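Local coordinates for protein eukaryotic translation initiation factor 2A (Schizosaccharomyces pombe, PDB 3WJ9) that probably directs methionyl-tRNAi to 40S ribosomal subunits in a codon-dependent manner, in the early steps of protein synthesis from a small number of specific mRNAs, at residues 367-372 and 404-409; 317-322 and 363-368; 381-386 and 396-401; 327-332 and 354-359. All blocks are in the same frame, centred on the assembly; numbering follows the deposited sequence.

Interaction 1 (367-372 and 404-409); sequences FLLTAV and AFWRPR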
loop_
_atom_site.group_PDB
_atom_site.type_symbol
_atom_site.label_atom_id
_atom_site.label_comp_id
_atom_site.label_asym_id
_atom_site.label_seq_id
_atom_site.Cartn_x
_atom_site.Cartn_y
_atom_site.Cartn_z
ATOM N N PHE A 367 16.709 -1.708 10.665
ATOM C CA PHE A 367 16.189 -2.965 11.179
ATOM C C PHE A 367 15.272 -3.626 10.158
ATOM O O PHE A 367 14.998 -3.063 9.096
ATOM C CB PHE A 367 15.449 -2.746 12.500
ATOM C CG PHE A 367 16.251 -1.997 13.533
ATOM C CD1 PHE A 367 17.632 -2.121 13.594
ATOM C CD2 PHE A 367 15.620 -1.175 14.449
ATOM C CE1 PHE A 367 18.363 -1.439 14.547
ATOM C CE2 PHE A 367 16.346 -0.489 15.401
ATOM C CZ PHE A 367 17.717 -0.621 15.452
ATOM N N LEU A 368 14.805 -4.826 10.484
ATOM C CA LEU A 368 13.946 -5.575 9.583
ATOM C C LEU A 368 12.953 -6.409 10.377
ATOM O O LEU A 368 13.341 -7.181 11.250
ATOM C CB LEU A 368 14.783 -6.470 8.667
ATOM C CG LEU A 368 14.023 -7.253 7.599
ATOM C CD1 LEU A 368 13.359 -6.286 6.635
ATOM C CD2 LEU A 368 14.960 -8.191 6.853
ATOM N N LEU A 369 11.671 -6.244 10.074
ATOM C CA LEU A 369 10.630 -7.021 10.735
ATOM C C LEU A 369 10.170 -8.145 9.815
ATOM O O LEU A 369 10.051 -7.955 8.604
ATOM C CB LEU A 369 9.450 -6.123 11.130
ATOM C CG LEU A 369 8.381 -6.652 12.096
ATOM C CD1 LEU A 369 7.697 -5.495 12.807
ATOM C CD2 LEU A 369 7.341 -7.508 11.387
ATOM N N THR A 370 9.939 -9.319 10.389
ATOM C CA THR A 370 9.301 -10.413 9.668
ATOM C C THR A 370 8.207 -10.998 10.548
ATOM O O THR A 370 8.292 -10.940 11.774
ATOM C CB THR A 370 10.302 -11.522 9.268
ATOM O OG1 THR A 370 10.879 -12.108 10.440
ATOM C CG2 THR A 370 11.407 -10.966 8.380
ATOM N N ALA A 371 7.170 -11.547 9.925
ATOM C CA ALA A 371 6.076 -12.148 10.673
ATOM C C ALA A 371 5.464 -13.311 9.912
ATOM O O ALA A 371 5.662 -13.458 8.707
ATOM C CB ALA A 371 5.009 -11.106 10.991
ATOM N N VAL A 372 4.728 -14.147 10.634
ATOM C CA VAL A 372 3.946 -15.213 10.028
ATOM C C VAL A 372 2.512 -15.054 10.520
ATOM O O VAL A 372 2.263 -15.061 11.725
ATOM C CB VAL A 372 4.504 -16.605 10.382
ATOM C CG1 VAL A 372 3.603 -17.692 9.834
ATOM C CG2 VAL A 372 5.920 -16.761 9.840
ATOM N N ALA A 404 1.264 -7.207 12.051
ATOM C CA ALA A 404 2.353 -6.605 12.804
ATOM C C ALA A 404 3.151 -5.709 11.866
ATOM O O ALA A 404 3.678 -6.177 10.860
ATOM C CB ALA A 404 3.244 -7.677 13.416
ATOM N N PHE A 405 3.238 -4.423 12.189
ATOM C CA PHE A 405 3.846 -3.465 11.270
ATOM C C PHE A 405 4.487 -2.285 11.989
ATOM O O PHE A 405 4.032 -1.870 13.054
ATOM C CB PHE A 405 2.797 -2.957 10.273
ATOM C CG PHE A 405 1.436 -2.743 10.879
ATOM C CD1 PHE A 405 1.152 -1.592 11.593
ATOM C CD2 PHE A 405 0.435 -3.690 10.726
ATOM C CE1 PHE A 405 -0.098 -1.392 12.152
ATOM C CE2 PHE A 405 -0.817 -3.496 11.279
ATOM C CZ PHE A 405 -1.084 -2.346 11.995
ATOM N N TRP A 406 5.548 -1.750 11.388
ATOM C CA TRP A 406 6.245 -0.580 11.913
ATOM C C TRP A 406 5.362 0.660 11.932
ATOM O O TRP A 406 4.462 0.806 11.103
ATOM C CB TRP A 406 7.492 -0.283 11.078
ATOM C CG TRP A 406 8.571 -1.307 11.173
ATOM C CD1 TRP A 406 8.978 -2.162 10.193
ATOM C CD2 TRP A 406 9.400 -1.573 12.308
ATOM N NE1 TRP A 406 10.006 -2.949 10.649
ATOM C CE2 TRP A 406 10.284 -2.608 11.946
ATOM C CE3 TRP A 406 9.478 -1.038 13.598
ATOM C CZ2 TRP A 406 11.234 -3.120 12.827
ATOM C CZ3 TRP A 406 10.422 -1.547 14.469
ATOM C CH2 TRP A 406 11.287 -2.576 14.081
ATOM N N ARG A 407 5.631 1.555 12.876
ATOM C CA ARG A 407 5.039 2.883 12.854
ATOM C C ARG A 407 5.879 3.767 11.942
ATOM O O ARG A 407 7.010 4.112 12.284
ATOM C CB ARG A 407 4.964 3.478 14.258
ATOM C CG ARG A 407 4.434 4.896 14.290
ATOM C CD ARG A 407 4.799 5.586 15.586
ATOM N NE ARG A 407 6.243 5.656 15.773
ATOM C CZ ARG A 407 6.834 6.307 16.770
ATOM N NH1 ARG A 407 6.102 6.950 17.668
ATOM N NH2 ARG A 407 8.157 6.321 16.864
ATOM N N PRO A 408 5.329 4.132 10.773
ATOM C CA PRO A 408 6.080 4.858 9.741
ATOM C C PRO A 408 6.466 6.277 10.156
ATOM O O PRO A 408 5.628 7.016 10.668
ATOM C CB PRO A 408 5.105 4.892 8.562
ATOM C CG PRO A 408 3.760 4.816 9.192
ATOM C CD PRO A 408 3.923 3.924 10.388
ATOM N N ARG A 409 7.726 6.642 9.938
ATOM C CA ARG A 409 8.197 7.998 10.208
ATOM C C ARG A 409 8.779 8.600 8.933
ATOM O O ARG A 409 9.400 7.892 8.141
ATOM C CB ARG A 409 9.248 8.008 11.320
ATOM C CG ARG A 409 8.932 7.130 12.526
ATOM C CD ARG A 409 7.566 7.421 13.126
ATOM N NE ARG A 409 7.481 8.739 13.746
ATOM C CZ ARG A 409 6.359 9.252 14.242
ATOM N NH1 ARG A 409 5.230 8.559 14.184
ATOM N NH2 ARG A 409 6.363 10.457 14.793
#
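L369 lies against the indole of W406, and this pair forms the tight part of the contact. L369 CB comes to 3.3 Å from W406 NE1. A chi1 of -167°, with CG anti to the backbone N, carries L369 CD1 over one face of the five-membered ring as a CH-pi contact, 4.1 Å from its centroid and 16° off the normal; leucine and indole thus overlap while heading opposite ways. The other methyl, CD2, leads back toward A404 and lies 3.9 Å from A404 O. The pyrrole nitrogen of W406 is satisfied outside the two segments by E360 O, a bond that holds the indole against the inner strand 358-361. Packing is looser at the end near F367. This partly exposed phenylalanine offers its CB to W406 CZ2 at 4.2 Å, obliquely to the ring, and its side chain also touches S5. The strands run nearly antiparallel (167°), but with axes 7.8 Å apart they meet through side chains. Strand 401-406 belongs to a different sheet, completed by the N-terminal strands 6-11 and 15-19, so L369 and W406 join adjacent blades where a beta-propeller closes its ring.

Interaction 2 (317-322 and 363-368); sequences FSPNSR and PDSQFL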
loop_
_atom_site.group_PDB
_atom_site.type_symbol
_atom_site.label_atom_id
_atom_site.label_comp_id
_atom_site.label_asym_id
_atom_site.label_seq_id
_atom_site.Cartn_x
_atom_site.Cartn_y
_atom_site.Cartn_z
ATOM N N PHE A 317 12.671 -2.368 -1.538
ATOM C CA PHE A 317 13.728 -1.380 -1.358
ATOM C C PHE A 317 13.667 -0.793 0.049
ATOM O O PHE A 317 12.584 -0.595 0.601
ATOM C CB PHE A 317 13.619 -0.262 -2.399
ATOM C CG PHE A 317 14.024 -0.675 -3.788
ATOM C CD1 PHE A 317 13.124 -1.306 -4.628
ATOM C CD2 PHE A 317 15.304 -0.424 -4.254
ATOM C CE1 PHE A 317 13.489 -1.679 -5.907
ATOM C CE2 PHE A 317 15.678 -0.795 -5.532
ATOM C CZ PHE A 317 14.770 -1.426 -6.359
ATOM N N SER A 318 14.831 -0.524 0.631
ATOM C CA SER A 318 14.896 0.134 1.932
ATOM C C SER A 318 14.472 1.591 1.788
ATOM O O SER A 318 14.688 2.196 0.739
ATOM C CB SER A 318 16.307 0.046 2.518
ATOM O OG SER A 318 17.246 0.713 1.690
ATOM N N PRO A 319 13.847 2.151 2.836
ATOM C CA PRO A 319 13.419 3.553 2.869
ATOM C C PRO A 319 14.540 4.533 2.530
ATOM O O PRO A 319 14.279 5.574 1.927
ATOM C CB PRO A 319 12.962 3.738 4.317
ATOM C CG PRO A 319 12.468 2.403 4.707
ATOM C CD PRO A 319 13.382 1.417 4.025
ATOM N N ASN A 320 15.770 4.202 2.909
ATOM C CA ASN A 320 16.906 5.074 2.631
ATOM C C ASN A 320 17.470 4.849 1.231
ATOM O O ASN A 320 18.495 5.427 0.867
ATOM C CB ASN A 320 18.004 4.879 3.685
ATOM C CG ASN A 320 18.708 3.537 3.565
ATOM O OD1 ASN A 320 18.192 2.597 2.959
ATOM N ND2 ASN A 320 19.896 3.443 4.152
ATOM N N SER A 321 16.794 3.998 0.462
ATOM C CA SER A 321 17.185 3.675 -0.911
ATOM C C SER A 321 18.602 3.120 -1.026
ATOM O O SER A 321 19.202 3.169 -2.099
ATOM C CB SER A 321 17.050 4.907 -1.811
ATOM O OG SER A 321 15.690 5.246 -2.015
ATOM N N ARG A 322 19.136 2.591 0.070
ATOM C CA ARG A 322 20.475 2.018 0.047
ATOM C C ARG A 322 20.432 0.500 -0.091
ATOM O O ARG A 322 21.209 -0.085 -0.844
ATOM C CB ARG A 322 21.255 2.398 1.309
ATOM C CG ARG A 322 22.684 1.872 1.312
ATOM C CD ARG A 322 23.331 1.965 2.683
ATOM N NE ARG A 322 24.678 1.399 2.681
ATOM C CZ ARG A 322 25.400 1.181 3.774
ATOM N NH1 ARG A 322 24.907 1.477 4.968
ATOM N NH2 ARG A 322 26.617 0.662 3.675
ATOM N N PRO A 363 11.615 2.254 9.642
ATOM C CA PRO A 363 11.681 3.594 9.047
ATOM C C PRO A 363 13.098 4.069 8.722
ATOM O O PRO A 363 13.305 4.722 7.701
ATOM C CB PRO A 363 11.056 4.474 10.130
ATOM C CG PRO A 363 10.044 3.588 10.759
ATOM C CD PRO A 363 10.615 2.191 10.725
ATOM N N ASP A 364 14.060 3.728 9.575
ATOM C CA ASP A 364 15.432 4.189 9.398
ATOM C C ASP A 364 16.276 3.212 8.582
ATOM O O ASP A 364 17.494 3.371 8.484
ATOM C CB ASP A 364 16.084 4.433 10.762
ATOM C CG ASP A 364 16.199 3.168 11.589
ATOM O OD1 ASP A 364 15.355 2.265 11.420
ATOM O OD2 ASP A 364 17.132 3.080 12.416
ATOM N N SER A 365 15.619 2.202 8.015
ATOM C CA SER A 365 16.257 1.212 7.140
ATOM C C SER A 365 17.346 0.394 7.831
ATOM O O SER A 365 18.121 -0.295 7.167
ATOM C CB SER A 365 16.856 1.894 5.905
ATOM O OG SER A 365 15.961 2.838 5.347
ATOM N N GLN A 366 17.405 0.463 9.156
ATOM C CA GLN A 366 18.460 -0.223 9.888
ATOM C C GLN A 366 18.006 -1.569 10.424
ATOM O O GLN A 366 18.819 -2.471 10.622
ATOM C CB GLN A 366 18.968 0.649 11.035
ATOM C CG GLN A 366 19.532 1.978 10.572
ATOM C CD GLN A 366 20.511 1.817 9.425
ATOM O OE1 GLN A 366 21.398 0.963 9.465
ATOM N NE2 GLN A 366 20.349 2.633 8.392
ATOM N N PHE A 367 16.709 -1.708 10.665
ATOM C CA PHE A 367 16.189 -2.965 11.179
ATOM C C PHE A 367 15.272 -3.626 10.158
ATOM O O PHE A 367 14.998 -3.063 9.096
ATOM C CB PHE A 367 15.449 -2.746 12.500
ATOM C CG PHE A 367 16.251 -1.997 13.533
ATOM C CD1 PHE A 367 17.632 -2.121 13.594
ATOM C CD2 PHE A 367 15.620 -1.175 14.449
ATOM C CE1 PHE A 367 18.363 -1.439 14.547
ATOM C CE2 PHE A 367 16.346 -0.489 15.401
ATOM C CZ PHE A 367 17.717 -0.621 15.452
ATOM N N LEU A 368 14.805 -4.826 10.484
ATOM C CA LEU A 368 13.946 -5.575 9.583
ATOM C C LEU A 368 12.953 -6.409 10.377
ATOM O O LEU A 368 13.341 -7.181 11.250
ATOM C CB LEU A 368 14.783 -6.470 8.667
ATOM C CG LEU A 368 14.023 -7.253 7.599
ATOM C CD1 LEU A 368 13.359 -6.286 6.635
ATOM C CD2 LEU A 368 14.960 -8.191 6.853
#
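P363 begins the contact through its backbone: P363 O lies 3.5 Å from P319 CB, so the ring of P319 rests against this carbonyl, while the ring of P363 turns away toward R409. D364 also points its side chain away and pairs with S362 OG, but its carbonyl O accepts Q366 NE2 at 3.0 Å, in the carbonyl plane, which ties down the end of the glutamine. S365 carries most of the meeting. Its hydroxyl accepts a hydrogen bond from N320 N at 2.8 Å, bent to 133° at the hydrogen, and also touches the ring of P319 at CD. A chi1 of -45° swings OG away from the carbonyl carbon and toward the opposing turn; S365 CB meanwhile packs on S318 CB at 3.9 Å and lies over one face of the N320 amide, 3.4 Å from N320 CG. Q366 folds back so that its NE2 comes within 4.3 Å of N320 ND2, a marginal approach at the rim.

The opposing loop is a type I turn from S318 to S321, closed by S321 N to S318 O. N320 OD1 adds an Asx turn by accepting R322 N at 3.0 Å, the donor standing well above the carbonyl plane. The two loops link first to second strands in adjacent propeller blades and have related sequences, S-P-N-S and S-P-D-S. S318 and P319 also pack on F361 of strand 358-361. One directed bond surrounded by proline and CB contacts is consistent with the serine hydroxyl helping to set how these turns meet.

Interaction 3 (381-386 and 396-401); sequences NSIKIW and EEFNEL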
loop_
_atom_site.group_PDB
_atom_site.type_symbol
_atom_site.label_atom_id
_atom_site.label_comp_id
_atom_site.label_asym_id
_atom_site.label_seq_id
_atom_site.Cartn_x
_atom_site.Cartn_y
_atom_site.Cartn_z
ATOM N N ASN A 381 2.551 -18.837 14.031
ATOM C CA ASN A 381 2.470 -17.379 13.977
ATOM C C ASN A 381 3.461 -16.719 14.934
ATOM O O ASN A 381 3.583 -17.126 16.089
ATOM C CB ASN A 381 1.048 -16.907 14.285
ATOM C CG ASN A 381 0.066 -17.267 13.189
ATOM O OD1 ASN A 381 -1.068 -17.663 13.457
ATOM N ND2 ASN A 381 0.502 -17.136 11.942
ATOM N N SER A 382 4.165 -15.698 14.452
ATOM C CA SER A 382 5.217 -15.073 15.248
ATOM C C SER A 382 5.625 -13.683 14.761
ATOM O O SER A 382 5.185 -13.220 13.707
ATOM C CB SER A 382 6.450 -15.979 15.273
ATOM O OG SER A 382 7.037 -16.068 13.985
ATOM N N ILE A 383 6.463 -13.023 15.558
ATOM C CA ILE A 383 7.101 -11.766 15.179
ATOM C C ILE A 383 8.603 -11.867 15.419
ATOM O O ILE A 383 9.035 -12.369 16.456
ATOM C CB ILE A 383 6.552 -10.561 15.977
ATOM C CG1 ILE A 383 5.070 -10.340 15.688
ATOM C CG2 ILE A 383 7.326 -9.294 15.640
ATOM C CD1 ILE A 383 4.473 -9.175 16.451
ATOM N N LYS A 384 9.398 -11.397 14.464
ATOM C CA LYS A 384 10.843 -11.341 14.649
ATOM C C LYS A 384 11.424 -10.071 14.033
ATOM O O LYS A 384 11.208 -9.789 12.855
ATOM C CB LYS A 384 11.515 -12.576 14.048
ATOM C CG LYS A 384 13.006 -12.653 14.306
ATOM C CD LYS A 384 13.522 -14.062 14.087
ATOM C CE LYS A 384 15.015 -14.152 14.333
ATOM N NZ LYS A 384 15.543 -15.502 13.996
ATOM N N ILE A 385 12.151 -9.306 14.841
ATOM C CA ILE A 385 12.828 -8.104 14.364
ATOM C C ILE A 385 14.318 -8.391 14.192
ATOM O O ILE A 385 14.961 -8.924 15.096
ATOM C CB ILE A 385 12.634 -6.903 15.325
ATOM C CG1 ILE A 385 11.179 -6.428 15.321
ATOM C CG2 ILE A 385 13.536 -5.749 14.931
ATOM C CD1 ILE A 385 10.281 -7.146 16.304
ATOM N N TRP A 386 14.861 -8.045 13.029
ATOM C CA TRP A 386 16.252 -8.348 12.700
ATOM C C TRP A 386 17.072 -7.081 12.528
ATOM O O TRP A 386 16.540 -6.047 12.129
ATOM C CB TRP A 386 16.354 -9.161 11.403
ATOM C CG TRP A 386 15.364 -10.273 11.235
ATOM C CD1 TRP A 386 14.011 -10.157 11.097
ATOM C CD2 TRP A 386 15.657 -11.670 11.131
ATOM N NE1 TRP A 386 13.442 -11.396 10.943
ATOM C CE2 TRP A 386 14.433 -12.344 10.957
ATOM C CE3 TRP A 386 16.836 -12.421 11.181
ATOM C CZ2 TRP A 386 14.353 -13.728 10.828
ATOM C CZ3 TRP A 386 16.754 -13.794 11.059
ATOM C CH2 TRP A 386 15.522 -14.434 10.883
ATOM N N GLU A 396 8.898 -13.402 19.246
ATOM C CA GLU A 396 7.711 -13.586 20.058
ATOM C C GLU A 396 6.763 -14.570 19.387
ATOM O O GLU A 396 6.425 -14.416 18.216
ATOM C CB GLU A 396 7.043 -12.230 20.296
ATOM C CG GLU A 396 5.854 -12.234 21.222
ATOM C CD GLU A 396 5.543 -10.853 21.772
ATOM O OE1 GLU A 396 6.469 -10.197 22.289
ATOM O OE2 GLU A 396 4.384 -10.404 21.638
ATOM N N GLU A 397 6.350 -15.587 20.136
ATOM C CA GLU A 397 5.493 -16.638 19.603
ATOM C C GLU A 397 4.024 -16.292 19.801
ATOM O O GLU A 397 3.626 -15.824 20.865
ATOM C CB GLU A 397 5.816 -17.976 20.273
ATOM C CG GLU A 397 5.026 -19.162 19.742
ATOM C CD GLU A 397 5.104 -20.361 20.665
ATOM O OE1 GLU A 397 4.960 -21.502 20.180
ATOM O OE2 GLU A 397 5.298 -20.161 21.884
ATOM N N PHE A 398 3.220 -16.521 18.768
ATOM C CA PHE A 398 1.781 -16.304 18.851
ATOM C C PHE A 398 1.020 -17.567 18.467
ATOM O O PHE A 398 1.557 -18.440 17.785
ATOM C CB PHE A 398 1.347 -15.149 17.942
ATOM C CG PHE A 398 1.916 -13.812 18.332
ATOM C CD1 PHE A 398 3.167 -13.419 17.891
ATOM C CD2 PHE A 398 1.189 -12.946 19.130
ATOM C CE1 PHE A 398 3.687 -12.190 18.244
ATOM C CE2 PHE A 398 1.703 -11.716 19.487
ATOM C CZ PHE A 398 2.955 -11.337 19.041
ATOM N N ASN A 399 -0.227 -17.668 18.915
ATOM C CA ASN A 399 -1.113 -18.730 18.452
ATOM C C ASN A 399 -1.767 -18.320 17.141
ATOM O O ASN A 399 -1.614 -18.990 16.121
ATOM C CB ASN A 399 -2.182 -19.058 19.499
ATOM C CG ASN A 399 -3.220 -20.039 18.985
ATOM O OD1 ASN A 399 -4.279 -19.642 18.498
ATOM N ND2 ASN A 399 -2.919 -21.329 19.089
ATOM N N GLU A 400 -2.490 -17.206 17.174
ATOM C CA GLU A 400 -3.106 -16.665 15.971
ATOM C C GLU A 400 -2.838 -15.168 15.846
ATOM O O GLU A 400 -3.626 -14.340 16.300
ATOM C CB GLU A 400 -4.610 -16.939 15.970
ATOM C CG GLU A 400 -5.247 -16.895 14.593
ATOM C CD GLU A 400 -6.693 -17.344 14.605
ATOM O OE1 GLU A 400 -7.337 -17.247 15.670
ATOM O OE2 GLU A 400 -7.184 -17.800 13.551
ATOM N N LEU A 401 -1.707 -14.833 15.232
ATOM C CA LEU A 401 -1.347 -13.443 14.977
ATOM C C LEU A 401 -1.927 -12.985 13.644
ATOM O O LEU A 401 -1.920 -13.732 12.665
ATOM C CB LEU A 401 0.173 -13.269 14.980
ATOM C CG LEU A 401 0.700 -11.883 14.603
ATOM C CD1 LEU A 401 0.379 -10.863 15.688
ATOM C CD2 LEU A 401 2.191 -11.925 14.319
#
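N381 O receives F398 N at 2.8 Å, the shortest hydrogen bond of this contact, with the donor tilted 31° from the carbonyl plane. The same asparagine uses its side chain as well: OD1 takes a weak bond from L401 N at 3.4 Å, and ND2 is held elsewhere by V372 O and L377 O. One residue thus pins the chain as it leaves strand 392-397. Further along the hairpin, I383 and E396 form an antiparallel hydrogen-bonded pair, with I383 N to E396 O and E396 N to I383 O both at 3.0 Å; S382 and E397 are the adjoining non-hydrogen-bonded pair. On the I383 side of the sheet, I383 CG1 reaches F398 CE1 at 3.4 Å and L401 CD2 at 3.6 Å, and its CD1 continues along the ring to CZ. L401, with CG anti to the backbone N (chi1 175°), lays its CD1 over the centre of one ring face, while S382 CA meets the ring at its edge, in plane. Main-chain bonds therefore fix the register of the hairpin, and the asparagine together with the I383, F398 and L401 cluster probably helps to guide the chain from the outer strand of this blade into strand 401-406 of the next.

Interaction 4 (327-332 and 354-359); sequences AGFGNL and ANCTYC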
loop_
_atom_site.group_PDB
_atom_site.type_symbol
_atom_site.label_atom_id
_atom_site.label_comp_id
_atom_site.label_asym_id
_atom_site.label_seq_id
_atom_site.Cartn_x
_atom_site.Cartn_y
_atom_site.Cartn_z
ATOM N N ALA A 327 13.258 -11.796 -1.269
ATOM C CA ALA A 327 12.729 -12.869 -0.436
ATOM C C ALA A 327 11.780 -13.797 -1.184
ATOM O O ALA A 327 11.384 -13.527 -2.316
ATOM C CB ALA A 327 12.028 -12.278 0.776
ATOM N N GLY A 328 11.423 -14.895 -0.526
ATOM C CA GLY A 328 10.471 -15.848 -1.064
ATOM C C GLY A 328 9.347 -16.104 -0.079
ATOM O O GLY A 328 9.555 -16.727 0.961
ATOM N N PHE A 329 8.154 -15.614 -0.405
ATOM C CA PHE A 329 6.997 -15.748 0.476
ATOM C C PHE A 329 5.906 -16.617 -0.146
ATOM O O PHE A 329 5.974 -16.969 -1.323
ATOM C CB PHE A 329 6.414 -14.372 0.818
ATOM C CG PHE A 329 7.381 -13.439 1.498
ATOM C CD1 PHE A 329 8.421 -13.925 2.278
ATOM C CD2 PHE A 329 7.232 -12.069 1.370
ATOM C CE1 PHE A 329 9.299 -13.058 2.904
ATOM C CE2 PHE A 329 8.103 -11.198 1.991
ATOM C CZ PHE A 329 9.138 -11.690 2.758
ATOM N N GLY A 330 4.892 -16.947 0.650
ATOM C CA GLY A 330 3.754 -17.715 0.171
ATOM C C GLY A 330 3.958 -19.214 0.261
ATOM O O GLY A 330 3.129 -19.993 -0.206
ATOM N N ASN A 331 5.064 -19.612 0.876
ATOM C CA ASN A 331 5.445 -21.016 0.953
ATOM C C ASN A 331 6.494 -21.244 2.033
ATOM O O ASN A 331 6.984 -20.292 2.639
ATOM C CB ASN A 331 5.973 -21.488 -0.400
ATOM C CG ASN A 331 7.030 -20.561 -0.960
ATOM O OD1 ASN A 331 8.110 -20.415 -0.388
ATOM N ND2 ASN A 331 6.721 -19.919 -2.080
ATOM N N LEU A 332 6.842 -22.505 2.268
ATOM C CA LEU A 332 7.868 -22.834 3.250
ATOM C C LEU A 332 9.254 -22.520 2.696
ATOM O O LEU A 332 9.391 -22.145 1.531
ATOM C CB LEU A 332 7.782 -24.305 3.660
ATOM C CG LEU A 332 6.706 -24.696 4.677
ATOM C CD1 LEU A 332 5.313 -24.711 4.057
ATOM C CD2 LEU A 332 7.022 -26.041 5.300
ATOM N N ALA A 354 11.030 -18.898 7.228
ATOM C CA ALA A 354 10.083 -19.848 6.663
ATOM C C ALA A 354 8.656 -19.418 6.962
ATOM O O ALA A 354 8.368 -18.930 8.056
ATOM C CB ALA A 354 10.344 -21.240 7.208
ATOM N N ASN A 355 7.783 -19.578 5.970
ATOM C CA ASN A 355 6.366 -19.262 6.109
ATOM C C ASN A 355 6.092 -17.787 6.403
ATOM O O ASN A 355 4.992 -17.429 6.822
ATOM C CB ASN A 355 5.744 -20.131 7.205
ATOM C CG ASN A 355 5.740 -21.602 6.849
ATOM O OD1 ASN A 355 5.352 -21.982 5.746
ATOM N ND2 ASN A 355 6.181 -22.439 7.781
ATOM N N CYS A 356 7.089 -16.936 6.178
ATOM C CA CYS A 356 6.923 -15.502 6.389
ATOM C C CYS A 356 5.898 -14.938 5.411
ATOM O O CYS A 356 5.997 -15.143 4.201
ATOM C CB CYS A 356 8.257 -14.773 6.239
ATOM S SG CYS A 356 8.159 -12.978 6.355
ATOM N N THR A 357 4.910 -14.229 5.948
ATOM C CA THR A 357 3.826 -13.688 5.139
ATOM C C THR A 357 3.884 -12.167 5.087
ATOM O O THR A 357 3.076 -11.528 4.415
ATOM C CB THR A 357 2.454 -14.115 5.685
ATOM O OG1 THR A 357 2.185 -13.418 6.908
ATOM C CG2 THR A 357 2.424 -15.617 5.939
ATOM N N TYR A 358 4.843 -11.596 5.806
ATOM C CA TYR A 358 4.994 -10.147 5.864
ATOM C C TYR A 358 6.411 -9.753 6.275
ATOM O O TYR A 358 6.959 -10.300 7.232
ATOM C CB TYR A 358 3.977 -9.543 6.835
ATOM C CG TYR A 358 4.107 -8.048 6.979
ATOM C CD1 TYR A 358 3.452 -7.192 6.107
ATOM C CD2 TYR A 358 4.889 -7.493 7.983
ATOM C CE1 TYR A 358 3.571 -5.825 6.231
ATOM C CE2 TYR A 358 5.016 -6.131 8.112
ATOM C CZ TYR A 358 4.353 -5.302 7.237
ATOM O OH TYR A 358 4.476 -3.942 7.369
ATOM N N CYS A 359 6.995 -8.799 5.554
ATOM C CA CYS A 359 8.340 -8.318 5.854
ATOM C C CYS A 359 8.458 -6.827 5.536
ATOM O O CYS A 359 7.859 -6.343 4.575
ATOM C CB CYS A 359 9.381 -9.121 5.072
ATOM S SG CYS A 359 11.081 -8.542 5.247
#
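A cysteine sulfur set against a phenylalanine ring is the striking feature here: C356 SG lies 4.2 Å from the centroid of the F329 ring, 35° off the normal, in an oblique sulfur-aromatic contact. Its closest ring atom is F329 CE1, at 3.6 Å. The thiol takes this place because SG is anti to the backbone N (chi1 176°), and it also receives a weak hydrogen bond from Y358 N within its own segment. The backbone of the cysteine takes part too, with C356 O 3.3 Å from F329 CD1. At the far end of the ring, C359 CB packs on F329 CZ at 3.5 Å. The two cysteines and C356 O thus all meet the buried phenyl group from one side, and R376 also touches this side chain, while F329 O accepts N313 ND2 from the loop that leads into strand 314-317.

Toward the surface the contact thins. N355 N gives a weak hydrogen bond of 3.5 Å to N331 O, and beyond it the L332 and N355 side chains run alongside each other in one direction, with L332 CD1 3.2 Å from N355 OD1.

T357 and Y358 both face A371, a classic beta bulge at the start of the inner strand 358-361. The loop between the second and third strands of one blade therefore meets the segment that enters the inner strand of the next, with the F329 ring laid against C356 and C359: blade-to-blade packing in a beta-propeller of WD repeats.

How the interactions relate
All four contacts centre on the four-stranded blade 358-397, part of the beta-propeller portion of this longer factor. Interactions 2 and 4 join it to the preceding blade, 314-352, at two loop regions with centres about 19 Å apart. Interaction 3 lies within the blade's outer hairpin and its exit, and interaction 1 faces the next blade, which strands from both chain ends build together. Interactions 1 and 2, which share F367 and L368, have centres about 11 Å apart; those of interactions 2 and 3 are about 21 Å apart. Along the chain, interaction 2 encloses interaction 4, and interaction 1 encloses interaction 3. One blade is thus tied to both neighbours, next to the ring's closure.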